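Local coordinates for protein metallo-beta-lactamase (Simiduia agarivorans, PDB 6MFI) that probably hydrolyses beta-lactam antibiotics as a class B3 metallo-beta-lactamase that holds two zinc ions in its active site, at residues Y210-S218 and Y278-R289; A42-F50 and R84-R95. One frame throughout, in Å; residues are numbered along the deposited sequence.

Interaction 1: Y210-S218 and Y278-R289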
loop_
_atom_site.group_PDB
_atom_site.type_symbol
_atom_site.label_atom_id
_atom_site.label_comp_id
_atom_site.label_asym_id
_atom_site.label_seq_id
_atom_site.Cartn_x
_atom_site.Cartn_y
_atom_site.Cartn_z
ATOM N N TYR A 210 -0.012 2.354 -6.704
ATOM C CA TYR A 210 -0.033 1.503 -5.517
ATOM C C TYR A 210 -1.475 1.439 -5.021
ATOM O O TYR A 210 -1.882 2.145 -4.099
ATOM C CB TYR A 210 0.921 2.047 -4.458
ATOM C CG TYR A 210 1.167 1.119 -3.288
ATOM C CD1 TYR A 210 1.584 -0.191 -3.487
ATOM C CD2 TYR A 210 0.998 1.562 -1.983
ATOM C CE1 TYR A 210 1.815 -1.036 -2.415
ATOM C CE2 TYR A 210 1.226 0.726 -0.908
ATOM C CZ TYR A 210 1.635 -0.571 -1.128
ATOM O OH TYR A 210 1.864 -1.400 -0.056
ATOM N N ALA A 211 -2.260 0.576 -5.663
ATOM C CA ALA A 211 -3.682 0.471 -5.370
ATOM C C ALA A 211 -3.913 -0.268 -4.058
ATOM O O ALA A 211 -3.288 -1.297 -3.789
ATOM C CB ALA A 211 -4.411 -0.244 -6.508
ATOM N N ASP A 212 -4.828 0.262 -3.248
ATOM C CA ASP A 212 -5.131 -0.321 -1.951
ATOM C C ASP A 212 -5.755 -1.708 -2.119
ATOM O O ASP A 212 -6.177 -2.106 -3.208
ATOM C CB ASP A 212 -6.066 0.600 -1.165
ATOM C CG ASP A 212 -6.265 0.147 0.270
ATOM O OD1 ASP A 212 -5.301 0.234 1.058
ATOM O OD2 ASP A 212 -7.382 -0.299 0.605
ATOM N N SER A 213 -5.801 -2.450 -1.009
ATOM C CA SER A 213 -6.371 -3.794 -1.023
ATOM C C SER A 213 -7.798 -3.783 -1.557
ATOM O O SER A 213 -8.167 -4.622 -2.387
ATOM C CB SER A 213 -6.317 -4.400 0.379
ATOM O OG SER A 213 -4.987 -4.422 0.867
ATOM N N LEU A 214 -8.616 -2.842 -1.088
ATOM C CA LEU A 214 -9.975 -2.622 -1.575
ATOM C C LEU A 214 -10.879 -3.836 -1.388
ATOM O O LEU A 214 -12.008 -3.841 -1.891
ATOM C CB LEU A 214 -9.970 -2.202 -3.051
ATOM C CG LEU A 214 -9.299 -0.864 -3.367
ATOM C CD1 LEU A 214 -9.552 -0.474 -4.804
ATOM C CD2 LEU A 214 -9.794 0.221 -2.436
ATOM N N SER A 215 -10.420 -4.863 -0.670
ATOM C CA SER A 215 -11.171 -6.103 -0.546
ATOM C C SER A 215 -12.392 -5.903 0.351
ATOM O O SER A 215 -12.286 -5.290 1.417
ATOM C CB SER A 215 -10.289 -7.210 0.027
ATOM O OG SER A 215 -9.651 -6.774 1.214
ATOM N N PRO A 216 -13.560 -6.417 -0.067
ATOM C CA PRO A 216 -14.786 -6.396 0.744
ATOM C C PRO A 216 -14.771 -7.401 1.896
ATOM O O PRO A 216 -15.708 -8.182 2.080
ATOM C CB PRO A 216 -15.873 -6.729 -0.282
ATOM C CG PRO A 216 -15.174 -7.569 -1.303
ATOM C CD PRO A 216 -13.772 -7.029 -1.388
ATOM N N VAL A 217 -13.686 -7.395 2.662
ATOM C CA VAL A 217 -13.540 -8.251 3.824
ATOM C C VAL A 217 -13.785 -7.403 5.064
ATOM O O VAL A 217 -13.608 -6.181 5.064
ATOM C CB VAL A 217 -12.147 -8.926 3.865
ATOM C CG1 VAL A 217 -11.079 -7.921 4.272
ATOM C CG2 VAL A 217 -12.152 -10.136 4.787
ATOM N N SER A 218 -14.206 -8.059 6.140
ATOM C CA SER A 218 -14.584 -7.360 7.359
ATOM C C SER A 218 -14.553 -8.350 8.515
ATOM O O SER A 218 -14.294 -9.542 8.333
ATOM C CB SER A 218 -15.966 -6.723 7.214
ATOM O OG SER A 218 -16.986 -7.702 7.317
ATOM N N TYR A 278 -7.956 -4.659 -12.194
ATOM C CA TYR A 278 -7.975 -4.850 -10.747
ATOM C C TYR A 278 -9.244 -4.274 -10.130
ATOM O O TYR A 278 -9.885 -4.917 -9.292
ATOM C CB TYR A 278 -6.733 -4.216 -10.120
ATOM C CG TYR A 278 -6.649 -4.390 -8.619
ATOM C CD1 TYR A 278 -6.224 -5.589 -8.063
ATOM C CD2 TYR A 278 -6.991 -3.354 -7.759
ATOM C CE1 TYR A 278 -6.144 -5.754 -6.693
ATOM C CE2 TYR A 278 -6.915 -3.510 -6.387
ATOM C CZ TYR A 278 -6.491 -4.711 -5.861
ATOM O OH TYR A 278 -6.412 -4.871 -4.496
ATOM N N ALA A 279 -9.621 -3.058 -10.535
ATOM C CA ALA A 279 -10.815 -2.433 -9.973
ATOM C C ALA A 279 -12.076 -3.184 -10.378
ATOM O O ALA A 279 -13.022 -3.289 -9.588
ATOM C CB ALA A 279 -10.896 -0.971 -10.409
ATOM N N THR A 280 -12.112 -3.710 -11.605
ATOM C CA THR A 280 -13.258 -4.509 -12.030
ATOM C C THR A 280 -13.348 -5.803 -11.233
ATOM O O THR A 280 -14.449 -6.277 -10.927
ATOM C CB THR A 280 -13.169 -4.802 -13.527
ATOM O OG1 THR A 280 -12.945 -3.580 -14.242
ATOM C CG2 THR A 280 -14.459 -5.440 -14.025
ATOM N N GLY A 281 -12.201 -6.388 -10.884
ATOM C CA GLY A 281 -12.215 -7.571 -10.038
ATOM C C GLY A 281 -12.703 -7.273 -8.634
ATOM O O GLY A 281 -13.374 -8.102 -8.012
ATOM N N ILE A 282 -12.376 -6.088 -8.115
ATOM C CA ILE A 282 -12.879 -5.688 -6.806
ATOM C C ILE A 282 -14.383 -5.455 -6.863
ATOM O O ILE A 282 -15.122 -5.851 -5.953
ATOM C CB ILE A 282 -12.132 -4.439 -6.303
ATOM C CG1 ILE A 282 -10.635 -4.727 -6.162
ATOM C CG2 ILE A 282 -12.714 -3.969 -4.982
ATOM C CD1 ILE A 282 -10.303 -5.731 -5.083
ATOM N N SER A 283 -14.861 -4.812 -7.932
ATOM C CA SER A 283 -16.297 -4.613 -8.095
ATOM C C SER A 283 -17.030 -5.938 -8.230
ATOM O O SER A 283 -18.183 -6.059 -7.797
ATOM C CB SER A 283 -16.571 -3.728 -9.310
ATOM O OG SER A 283 -15.996 -2.444 -9.146
ATOM N N ALA A 284 -16.387 -6.941 -8.831
ATOM C CA ALA A 284 -16.987 -8.268 -8.883
ATOM C C ALA A 284 -17.055 -8.891 -7.496
ATOM O O ALA A 284 -18.091 -9.443 -7.109
ATOM C CB ALA A 284 -16.205 -9.165 -9.842
ATOM N N ARG A 285 -15.966 -8.802 -6.728
ATOM C CA ARG A 285 -15.981 -9.314 -5.359
ATOM C C ARG A 285 -16.974 -8.547 -4.494
ATOM O O ARG A 285 -17.626 -9.132 -3.622
ATOM C CB ARG A 285 -14.580 -9.242 -4.754
ATOM C CG ARG A 285 -13.587 -10.222 -5.351
ATOM C CD ARG A 285 -12.221 -10.069 -4.706
ATOM N NE ARG A 285 -12.279 -10.236 -3.256
ATOM C CZ ARG A 285 -11.286 -9.931 -2.428
ATOM N NH1 ARG A 285 -10.151 -9.436 -2.904
ATOM N NH2 ARG A 285 -11.427 -10.118 -1.123
ATOM N N LEU A 286 -17.100 -7.237 -4.720
ATOM C CA LEU A 286 -18.052 -6.443 -3.952
ATOM C C LEU A 286 -19.487 -6.826 -4.291
ATOM O O LEU A 286 -20.346 -6.886 -3.402
ATOM C CB LEU A 286 -17.813 -4.955 -4.207
ATOM C CG LEU A 286 -18.858 -3.967 -3.683
ATOM C CD1 LEU A 286 -19.006 -4.084 -2.175
ATOM C CD2 LEU A 286 -18.489 -2.546 -4.080
ATOM N N ALA A 287 -19.767 -7.093 -5.570
ATOM C CA ALA A 287 -21.109 -7.507 -5.962
ATOM C C ALA A 287 -21.470 -8.856 -5.352
ATOM O O ALA A 287 -22.619 -9.079 -4.954
ATOM C CB ALA A 287 -21.221 -7.553 -7.487
ATOM N N GLN A 288 -20.500 -9.770 -5.266
ATOM C CA GLN A 288 -20.742 -11.046 -4.599
ATOM C C GLN A 288 -20.776 -10.889 -3.084
ATOM O O GLN A 288 -21.417 -11.692 -2.394
ATOM C CB GLN A 288 -19.675 -12.065 -5.004
ATOM C CG GLN A 288 -19.421 -12.142 -6.503
ATOM C CD GLN A 288 -18.249 -13.034 -6.862
ATOM O OE1 GLN A 288 -18.140 -13.501 -7.995
ATOM N NE2 GLN A 288 -17.360 -13.268 -5.902
ATOM N N ARG A 289 -20.088 -9.879 -2.545
ATOM C CA ARG A 289 -20.170 -9.618 -1.112
ATOM C C ARG A 289 -21.562 -9.129 -0.730
ATOM O O ARG A 289 -22.147 -9.593 0.255
ATOM C CB ARG A 289 -19.105 -8.602 -0.698
ATOM C CG ARG A 289 -19.262 -8.065 0.720
ATOM C CD ARG A 289 -19.259 -9.184 1.751
ATOM N NE ARG A 289 -19.958 -8.802 2.974
ATOM C CZ ARG A 289 -19.357 -8.536 4.130
ATOM N NH1 ARG A 289 -20.076 -8.194 5.189
ATOM N NH2 ARG A 289 -18.037 -8.613 4.227
HETATM O O HOH W 1 -4.250 -4.111 -3.222
#

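Interaction 2: A42-F50 and R84-R95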
loop_
_atom_site.group_PDB
_atom_site.type_symbol
_atom_site.label_atom_id
_atom_site.label_comp_id
_atom_site.label_asym_id
_atom_site.label_seq_id
_atom_site.Cartn_x
_atom_site.Cartn_y
_atom_site.Cartn_z
ATOM N N ALA A 42 3.462 -15.419 4.667
ATOM C CA ALA A 42 3.255 -14.848 5.990
ATOM C C ALA A 42 3.600 -13.363 5.988
ATOM O O ALA A 42 4.498 -12.912 5.273
ATOM C CB ALA A 42 4.100 -15.586 7.029
ATOM N N TRP A 43 2.868 -12.601 6.802
ATOM C CA TRP A 43 3.038 -11.150 6.815
ATOM C C TRP A 43 4.429 -10.754 7.292
ATOM O O TRP A 43 5.022 -9.800 6.776
ATOM C CB TRP A 43 1.970 -10.504 7.697
ATOM C CG TRP A 43 0.584 -10.582 7.139
ATOM C CD1 TRP A 43 0.230 -10.899 5.860
ATOM C CD2 TRP A 43 -0.638 -10.338 7.845
ATOM N NE1 TRP A 43 -1.138 -10.868 5.727
ATOM C CE2 TRP A 43 -1.693 -10.526 6.931
ATOM C CE3 TRP A 43 -0.942 -9.981 9.162
ATOM C CZ2 TRP A 43 -3.030 -10.367 7.291
ATOM C CZ3 TRP A 43 -2.269 -9.822 9.517
ATOM C CH2 TRP A 43 -3.296 -10.016 8.586
ATOM N N ASP A 44 4.966 -11.472 8.277
ATOM C CA ASP A 44 6.245 -11.128 8.883
ATOM C C ASP A 44 7.392 -12.001 8.391
ATOM O O ASP A 44 8.461 -12.004 9.009
ATOM C CB ASP A 44 6.145 -11.211 10.408
ATOM C CG ASP A 44 5.111 -10.259 10.977
ATOM O OD1 ASP A 44 4.941 -9.156 10.414
ATOM O OD2 ASP A 44 4.474 -10.608 11.992
ATOM N N LYS A 45 7.201 -12.739 7.305
ATOM C CA LYS A 45 8.279 -13.572 6.785
ATOM C C LYS A 45 9.317 -12.698 6.092
ATOM O O LYS A 45 8.961 -11.891 5.226
ATOM C CB LYS A 45 7.739 -14.619 5.814
ATOM C CG LYS A 45 8.820 -15.511 5.223
ATOM C CD LYS A 45 8.237 -16.571 4.306
ATOM C CE LYS A 45 9.323 -17.493 3.773
ATOM N NZ LYS A 45 10.054 -18.184 4.872
ATOM N N PRO A 46 10.596 -12.821 6.442
ATOM C CA PRO A 46 11.618 -11.975 5.812
ATOM C C PRO A 46 11.741 -12.261 4.323
ATOM O O PRO A 46 11.642 -13.406 3.878
ATOM C CB PRO A 46 12.902 -12.346 6.565
ATOM C CG PRO A 46 12.436 -12.970 7.844
ATOM C CD PRO A 46 11.158 -13.671 7.505
ATOM N N GLY A 47 11.958 -11.198 3.553
ATOM C CA GLY A 47 12.119 -11.306 2.124
ATOM C C GLY A 47 13.140 -10.318 1.597
ATOM O O GLY A 47 13.446 -9.306 2.235
ATOM N N PRO A 48 13.690 -10.596 0.420
ATOM C CA PRO A 48 14.714 -9.718 -0.145
ATOM C C PRO A 48 14.087 -8.517 -0.828
ATOM O O PRO A 48 12.934 -8.578 -1.281
ATOM C CB PRO A 48 15.426 -10.624 -1.159
ATOM C CG PRO A 48 14.352 -11.553 -1.616
ATOM C CD PRO A 48 13.437 -11.772 -0.431
ATOM N N PRO A 49 14.808 -7.402 -0.914
ATOM C CA PRO A 49 14.324 -6.258 -1.686
ATOM C C PRO A 49 14.762 -6.337 -3.138
ATOM O O PRO A 49 15.803 -6.902 -3.477
ATOM C CB PRO A 49 14.987 -5.070 -0.977
ATOM C CG PRO A 49 16.298 -5.626 -0.519
ATOM C CD PRO A 49 16.066 -7.095 -0.208
ATOM N N PHE A 50 13.942 -5.754 -4.010
ATOM C CA PHE A 50 14.258 -5.742 -5.429
ATOM C C PHE A 50 13.771 -4.441 -6.049
ATOM O O PHE A 50 12.915 -3.745 -5.497
ATOM C CB PHE A 50 13.653 -6.949 -6.161
ATOM C CG PHE A 50 12.154 -7.028 -6.081
ATOM C CD1 PHE A 50 11.363 -6.455 -7.063
ATOM C CD2 PHE A 50 11.537 -7.693 -5.034
ATOM C CE1 PHE A 50 9.985 -6.531 -6.996
ATOM C CE2 PHE A 50 10.160 -7.773 -4.964
ATOM C CZ PHE A 50 9.384 -7.192 -5.946
ATOM N N ARG A 84 6.827 -6.017 13.493
ATOM C CA ARG A 84 7.872 -6.985 13.189
ATOM C C ARG A 84 8.311 -6.889 11.732
ATOM O O ARG A 84 9.492 -7.080 11.424
ATOM C CB ARG A 84 7.381 -8.397 13.512
ATOM C CG ARG A 84 8.480 -9.440 13.590
ATOM C CD ARG A 84 9.726 -8.893 14.271
ATOM N NE ARG A 84 10.924 -9.664 13.946
ATOM C CZ ARG A 84 11.479 -9.735 12.738
ATOM N NH1 ARG A 84 12.566 -10.471 12.557
ATOM N NH2 ARG A 84 10.962 -9.068 11.714
ATOM N N GLY A 85 7.375 -6.596 10.826
ATOM C CA GLY A 85 7.726 -6.400 9.430
ATOM C C GLY A 85 8.520 -5.138 9.169
ATOM O O GLY A 85 9.250 -5.074 8.173
ATOM N N ALA A 86 8.394 -4.132 10.039
ATOM C CA ALA A 86 9.187 -2.918 9.887
ATOM C C ALA A 86 10.672 -3.196 10.072
ATOM O O ALA A 86 11.512 -2.479 9.518
ATOM C CB ALA A 86 8.716 -1.853 10.877
ATOM N N VAL A 87 11.014 -4.226 10.850
ATOM C CA VAL A 87 12.411 -4.623 10.983
ATOM C C VAL A 87 12.945 -5.133 9.651
ATOM O O VAL A 87 14.089 -4.850 9.274
ATOM C CB VAL A 87 12.561 -5.673 12.099
ATOM C CG1 VAL A 87 14.022 -6.052 12.285
ATOM C CG2 VAL A 87 11.968 -5.151 13.400
ATOM N N ILE A 88 12.125 -5.885 8.915
ATOM C CA ILE A 88 12.537 -6.376 7.603
ATOM C C ILE A 88 12.626 -5.225 6.608
ATOM O O ILE A 88 13.529 -5.187 5.762
ATOM C CB ILE A 88 11.570 -7.475 7.126
ATOM C CG1 ILE A 88 11.637 -8.680 8.065
ATOM C CG2 ILE A 88 11.889 -7.892 5.697
ATOM C CD1 ILE A 88 10.316 -9.395 8.241
ATOM N N VAL A 89 11.699 -4.269 6.693
ATOM C CA VAL A 89 11.743 -3.107 5.809
ATOM C C VAL A 89 13.000 -2.289 6.071
ATOM O O VAL A 89 13.683 -1.853 5.136
ATOM C CB VAL A 89 10.468 -2.260 5.980
ATOM C CG1 VAL A 89 10.609 -0.927 5.255
ATOM C CG2 VAL A 89 9.254 -3.024 5.473
ATOM N N ARG A 90 13.327 -2.074 7.348
ATOM C CA ARG A 90 14.562 -1.379 7.696
ATOM C C ARG A 90 15.778 -2.117 7.153
ATOM O O ARG A 90 16.706 -1.497 6.620
ATOM C CB ARG A 90 14.667 -1.236 9.214
ATOM C CG ARG A 90 14.502 0.177 9.731
ATOM C CD ARG A 90 15.006 0.295 11.159
ATOM N NE ARG A 90 14.280 -0.579 12.078
ATOM C CZ ARG A 90 14.796 -1.669 12.638
ATOM N NH1 ARG A 90 16.046 -2.024 12.375
ATOM N NH2 ARG A 90 14.064 -2.407 13.462
ATOM N N ASP A 91 15.792 -3.445 7.280
ATOM C CA ASP A 91 16.898 -4.221 6.737
ATOM C C ASP A 91 16.953 -4.117 5.219
ATOM O O ASP A 91 18.032 -3.957 4.645
ATOM C CB ASP A 91 16.773 -5.680 7.170
ATOM C CG ASP A 91 18.029 -6.481 6.900
ATOM O OD1 ASP A 91 19.142 -5.954 7.089
ATOM O OD2 ASP A 91 17.893 -7.651 6.483
ATOM N N ASN A 92 15.800 -4.177 4.550
ATOM C CA ASN A 92 15.791 -4.188 3.088
ATOM C C ASN A 92 16.266 -2.857 2.514
ATOM O O ASN A 92 16.921 -2.827 1.466
ATOM C CB ASN A 92 14.391 -4.526 2.572
ATOM C CG ASN A 92 14.099 -6.009 2.622
ATOM O OD1 ASN A 92 15.001 -6.824 2.821
ATOM N ND2 ASN A 92 12.832 -6.369 2.454
ATOM N N ILE A 93 15.938 -1.749 3.179
ATOM C CA ILE A 93 16.419 -0.445 2.730
ATOM C C ILE A 93 17.938 -0.381 2.822
ATOM O O ILE A 93 18.609 0.159 1.932
ATOM C CB ILE A 93 15.750 0.681 3.543
ATOM C CG1 ILE A 93 14.245 0.718 3.265
ATOM C CG2 ILE A 93 16.382 2.030 3.224
ATOM C CD1 ILE A 93 13.493 1.728 4.103
ATOM N N ALA A 94 18.506 -0.941 3.892
ATOM C CA ALA A 94 19.956 -0.962 4.035
ATOM C C ALA A 94 20.609 -1.910 3.036
ATOM O O ALA A 94 21.731 -1.653 2.585
ATOM C CB ALA A 94 20.338 -1.348 5.465
ATOM N N ARG A 95 19.928 -3.003 2.680
ATOM C CA ARG A 95 20.479 -3.932 1.697
ATOM C C ARG A 95 20.670 -3.255 0.346
ATOM O O ARG A 95 21.653 -3.519 -0.357
ATOM C CB ARG A 95 19.571 -5.154 1.558
ATOM C CG ARG A 95 19.554 -6.058 2.775
ATOM C CD ARG A 95 18.601 -7.228 2.589
ATOM N NE ARG A 95 19.003 -8.099 1.488
ATOM C CZ ARG A 95 18.603 -9.359 1.348
ATOM N NH1 ARG A 95 17.789 -9.900 2.244
ATOM N NH2 ARG A 95 19.017 -10.079 0.315
#

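Interaction 1: Y210-S218 and Y278-R289
Tyr278 holds CG anti to the backbone nitrogen (chi1 -179°) and so sends its ring from the helix to the loop, where OH lies 2.8 Å from Ser213 O; Arg285 holds CG anti to its carbonyl carbon (chi1 -70°) and bends at chi3, folding its guanidinium back over Ser215 and Pro216. The phenol also meets a water, 2.6 Å from Tyr278 OH, that donates to Ala211 O. Ile282 packs its CG2 methyl against Leu214, 3.8 Å from Leu214 CB. Pro216, centre of an inverse gamma turn, packs against the helix one turn further on: its CD lies over one face of the Arg285 guanidinium, offset toward the rim, while its CB rests on Arg289 CB at 3.8 Å. Arg289 NH2 then donates to Pro216 O (3.2 Å), arriving 39° above the carbonyl plane, and weakly but nearly straight to Ser218 OG, which lies in the guanidinium plane. Asp212 OD1 bonds the zinc ligand His110 and Ser215 O bonds His188, giving one metal site second-shell support. The loop leaves strand 206-210 and runs along helix 274-291, with helix 228-242 closing over Leu214 and Ile282 and strand 248-250 meeting Ala211 and Tyr278.

Interaction 2: A42-F50 and R84-R95
A single side-chain amide supplies the hydrogen bond between loop 42-50 and helix 85-95: Asn92 ND2 donates a hydrogen bond to Gly47 O at 3.0 Å. The carbonyl oxygen lies close to the amide plane of Asn92, yet the donor stands 38° above the carbonyl plane of Gly47, and the N-H...O angle of 141° marks a bent bond. The same ND2 also bonds Val59 O, and these two acceptors together probably set the rotation of the buried amide, although Asn92 OD1 also lies 3.0 Å from Gly47 O, a close pair of acceptors that is not a hydrogen bond.

Van der Waals contacts of Ile88 with backbone and proline run along the facing side of the helix. Ile88 turns CD1 toward the loop, 3.3 Å from Asp44 O and 3.8 Å from Pro46 CA, while its CG1 meets Pro46 CB at 4.2 Å and its CG2 methyl reaches Gly47 N. One helical turn on, the ring of Pro49 lies against Asn92, with Pro49 CB 3.6 Å from Asn92 CB.

The two arginines serve here largely through their flat or aliphatic parts. A bend at chi3 (63°) carries the Arg95 guanidinium across Pro49 at about a right angle, so that Pro49 CD sits 3.5 Å above one face, with Pro48 CA over the same face. At the other end Asp44 CG touches Arg84 CB at 3.9 Å, but the charged ends stay apart; Asp44 OD1 is instead bonded to Thr82, which also accepts from Gly85 N.

A proline-rich segment laid along an outer helix in this way, within the αβ/βα sandwich fold, ties the loop before the edge strand 50-53 to helix 85-95.

Overall arrangement
Both contacts show one principle, a loop without regular structure laid along a single helix, carried out at opposite sides of the chain's centre with centres about 27 Å apart. They share no element and do not touch. Each is partly buried: most touching apolar residues are buried, while the arginines are exposed or partly exposed. Interaction 1 joins its helix to a loop that supports zinc ligands, and relies on a tyrosine hydroxyl, a water and an arginine. Interaction 2, whose Asp44 side chain is about 11 Å from a bound zinc ion, against about 4 Å for the Ser213 side chain of interaction 1, relies on an asparagine amide and proline rings. In both, a guanidinium face lies against proline.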